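Local coordinates for glycerol dehydrogenase (Schizosaccharomyces pombe, PDB 1TA9), which catalyses the NAD(+)-linked oxidation of glycerol to dihydroxyacetone, probably with a catalytic zinc ion, and serves in glycerol assimilation, at residues Y201-L206 against T249-G254. Sequence-based numbering, arbitrary orientation.
Sequences YSFYPL and TSFAGG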
ATOM      1  N   TYR B 201      38.223  26.231  -7.741  1.00 32.41           N
ATOM      2  CA  TYR B 201      37.272  26.877  -6.846  1.00 31.57           C
ATOM      3  C   TYR B 201      38.009  27.628  -5.748  1.00 31.15           C
ATOM      4  O   TYR B 201      38.893  27.075  -5.095  1.00 31.20           O
ATOM      5  CB  TYR B 201      36.352  25.846  -6.181  1.00 31.33           C
ATOM      6  CG  TYR B 201      35.354  25.195  -7.104  1.00 30.87           C
ATOM      7  CD1 TYR B 201      34.445  25.962  -7.835  1.00 30.74           C
ATOM      8  CD2 TYR B 201      35.309  23.809  -7.241  1.00 30.66           C
ATOM      9  CE1 TYR B 201      33.517  25.362  -8.681  1.00 30.45           C
ATOM     10  CE2 TYR B 201      34.386  23.201  -8.083  1.00 30.42           C
ATOM     11  CZ  TYR B 201      33.496  23.982  -8.800  1.00 30.41           C
ATOM     12  OH  TYR B 201      32.597  23.380  -9.646  1.00 30.07           O
ATOM     13  N   SER B 202      37.644  28.889  -5.550  1.00 30.52           N
ATOM     14  CA  SER B 202      38.252  29.701  -4.505  1.00 29.96           C
ATOM     15  C   SER B 202      37.227  29.781  -3.376  1.00 29.42           C
ATOM     16  O   SER B 202      36.036  29.974  -3.627  1.00 29.57           O
ATOM     17  CB  SER B 202      38.572  31.095  -5.035  1.00 30.08           C
ATOM     18  N   PHE B 203      37.685  29.620  -2.139  1.00 28.54           N
ATOM     19  CA  PHE B 203      36.787  29.667  -0.990  1.00 27.57           C
ATOM     20  C   PHE B 203      37.054  30.862  -0.080  1.00 26.53           C
ATOM     21  O   PHE B 203      38.203  31.206   0.195  1.00 26.61           O
ATOM     22  CB  PHE B 203      36.915  28.386  -0.158  1.00 28.28           C
ATOM     23  CG  PHE B 203      36.500  27.137  -0.882  1.00 28.84           C
ATOM     24  CD1 PHE B 203      37.192  26.701  -2.007  1.00 29.24           C
ATOM     25  CD2 PHE B 203      35.421  26.384  -0.428  1.00 29.26           C
ATOM     26  CE1 PHE B 203      36.817  25.530  -2.669  1.00 29.51           C
ATOM     27  CE2 PHE B 203      35.038  25.211  -1.082  1.00 29.38           C
ATOM     28  CZ  PHE B 203      35.738  24.785  -2.204  1.00 29.45           C
ATOM     29  N   TYR B 204      35.985  31.499   0.376  1.00 24.97           N
ATOM     30  CA  TYR B 204      36.105  32.622   1.291  1.00 23.51           C
ATOM     31  C   TYR B 204      35.851  32.046   2.677  1.00 22.44           C
ATOM     32  O   TYR B 204      35.124  31.063   2.822  1.00 22.21           O
ATOM     33  CB  TYR B 204      35.078  33.701   0.955  1.00 23.58           C
ATOM     34  CG  TYR B 204      35.408  34.470  -0.303  1.00 23.73           C
ATOM     35  CD1 TYR B 204      36.547  35.276  -0.369  1.00 23.97           C
ATOM     36  CD2 TYR B 204      34.590  34.391  -1.430  1.00 23.83           C
ATOM     37  CE1 TYR B 204      36.864  35.984  -1.526  1.00 23.96           C
ATOM     38  CE2 TYR B 204      34.898  35.095  -2.595  1.00 23.87           C
ATOM     39  CZ  TYR B 204      36.037  35.889  -2.633  1.00 24.02           C
ATOM     40  OH  TYR B 204      36.350  36.586  -3.776  1.00 24.27           O
ATOM     41  N   PRO B 205      36.450  32.644   3.716  1.00 21.42           N
ATOM     42  CA  PRO B 205      36.247  32.129   5.072  1.00 20.50           C
ATOM     43  C   PRO B 205      34.805  32.197   5.567  1.00 19.41           C
ATOM     44  O   PRO B 205      34.396  31.389   6.398  1.00 19.41           O
ATOM     45  CB  PRO B 205      37.211  32.973   5.906  1.00 20.75           C
ATOM     46  CG  PRO B 205      37.248  34.271   5.170  1.00 21.02           C
ATOM     47  CD  PRO B 205      37.325  33.829   3.725  1.00 21.30           C
ATOM     48  N   LEU B 206      34.038  33.154   5.054  1.00 18.11           N
ATOM     49  CA  LEU B 206      32.640  33.312   5.453  1.00 16.96           C
ATOM     50  C   LEU B 206      31.754  33.503   4.225  1.00 16.27           C
ATOM     51  O   LEU B 206      32.241  33.862   3.154  1.00 16.08           O
ATOM     52  CB  LEU B 206      32.487  34.524   6.378  1.00 16.60           C
ATOM     53  CG  LEU B 206      33.273  34.521   7.694  1.00 16.39           C
ATOM     54  CD1 LEU B 206      33.288  35.926   8.282  1.00 16.24           C
ATOM     55  CD2 LEU B 206      32.652  33.532   8.664  1.00 15.97           C
ATOM     56  N   THR B 249      34.295  14.887   2.628  1.00 16.04           N
ATOM     57  CA  THR B 249      34.231  16.197   3.267  1.00 16.25           C
ATOM     58  C   THR B 249      33.283  17.103   2.488  1.00 16.23           C
ATOM     59  O   THR B 249      33.300  17.120   1.259  1.00 16.10           O
ATOM     60  CB  THR B 249      35.622  16.841   3.319  1.00 16.46           C
ATOM     61  OG1 THR B 249      36.505  15.993   4.064  1.00 16.49           O
ATOM     62  CG2 THR B 249      35.552  18.207   3.983  1.00 16.44           C
ATOM     63  N   SER B 250      32.456  17.855   3.208  1.00 16.39           N
ATOM     64  CA  SER B 250      31.491  18.751   2.583  1.00 16.71           C
ATOM     65  C   SER B 250      32.161  20.017   2.077  1.00 16.82           C
ATOM     66  O   SER B 250      33.328  20.278   2.372  1.00 16.75           O
ATOM     67  CB  SER B 250      30.411  19.147   3.589  1.00 16.74           C
ATOM     68  OG  SER B 250      30.928  20.095   4.512  1.00 17.16           O
ATOM     69  N   PHE B 251      31.411  20.811   1.321  1.00 16.84           N
ATOM     70  CA  PHE B 251      31.945  22.065   0.809  1.00 17.25           C
ATOM     71  C   PHE B 251      31.967  23.115   1.915  1.00 17.25           C
ATOM     72  O   PHE B 251      32.353  24.260   1.686  1.00 17.35           O
ATOM     73  CB  PHE B 251      31.120  22.550  -0.386  1.00 17.57           C
ATOM     74  CG  PHE B 251      31.739  22.215  -1.719  1.00 18.22           C
ATOM     75  CD1 PHE B 251      32.142  20.914  -2.007  1.00 18.26           C
ATOM     76  CD2 PHE B 251      31.942  23.204  -2.674  1.00 18.41           C
ATOM     77  CE1 PHE B 251      32.742  20.602  -3.225  1.00 18.33           C
ATOM     78  CE2 PHE B 251      32.541  22.902  -3.898  1.00 18.61           C
ATOM     79  CZ  PHE B 251      32.942  21.598  -4.172  1.00 18.55           C
ATOM     80  N   ALA B 252      31.544  22.712   3.113  1.00 17.11           N
ATOM     81  CA  ALA B 252      31.546  23.594   4.279  1.00 17.08           C
ATOM     82  C   ALA B 252      32.831  23.324   5.059  1.00 17.19           C
ATOM     83  O   ALA B 252      33.158  24.036   6.012  1.00 17.40           O
ATOM     84  CB  ALA B 252      30.330  23.324   5.161  1.00 17.14           C
ATOM     85  N   GLY B 253      33.545  22.272   4.661  1.00 17.01           N
ATOM     86  CA  GLY B 253      34.808  21.941   5.300  1.00 16.74           C
ATOM     87  C   GLY B 253      34.834  20.833   6.338  1.00 16.49           C
ATOM     88  O   GLY B 253      35.872  20.601   6.960  1.00 16.95           O
ATOM     89  N   GLY B 254      33.718  20.142   6.539  1.00 15.86           N
ATOM     90  CA  GLY B 254      33.703  19.078   7.529  1.00 15.04           C
ATOM     91  C   GLY B 254      32.725  17.978   7.177  1.00 14.61           C
ATOM     92  O   GLY B 254      32.375  17.799   6.005  1.00 14.20           O
TER
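F203 and F251 carry this contact, their side chains crossing at about a right angle, with the CE2–CZ side of the F203 ring against CD2 and CE2 of F251. CE2 of F203 lies 4.0 Å from CD2 of F251. With centroids 5.7 Å apart and planes at 47°, the rings make an oblique aromatic pair. The F203 edge also meets the carbonyl O of F251, which lies in the plane of that ring, 4.0 Å from CE2. CB of F203 points toward the loop, and with CG anti to its own carbonyl carbon (chi1 -64°) the ring is carried out against F251. Y201, two residues earlier on the same strand face, brings CD2 to the edge of the F251 ring, 4.4 Å from CE2; its side chain also lies about 4 Å (nearest atoms) from a bound glycerol, beside the active site. The loop is shaped by a type I turn from S250 to G253, closed by G253 N to S250 O; an ST turn overlaps it, with A252 N donating to S250 OG over 3.0 Å. L188, a probable NAD(+) contact, packs on both phenylalanines, and L311 on Y201 and F251. Cutting the F203 ring back to an alanine is likely to strip CD2 and CE2 of F251 of an aromatic neighbour and open a gap between strand and loop. No hydrogen bond crosses between the segments; apolar and aromatic packing joins strand 198-203 of the two-stranded antiparallel sheet to the loop between helices 223-245 and 258-284, so their fit rests on ring shape rather than on bond direction.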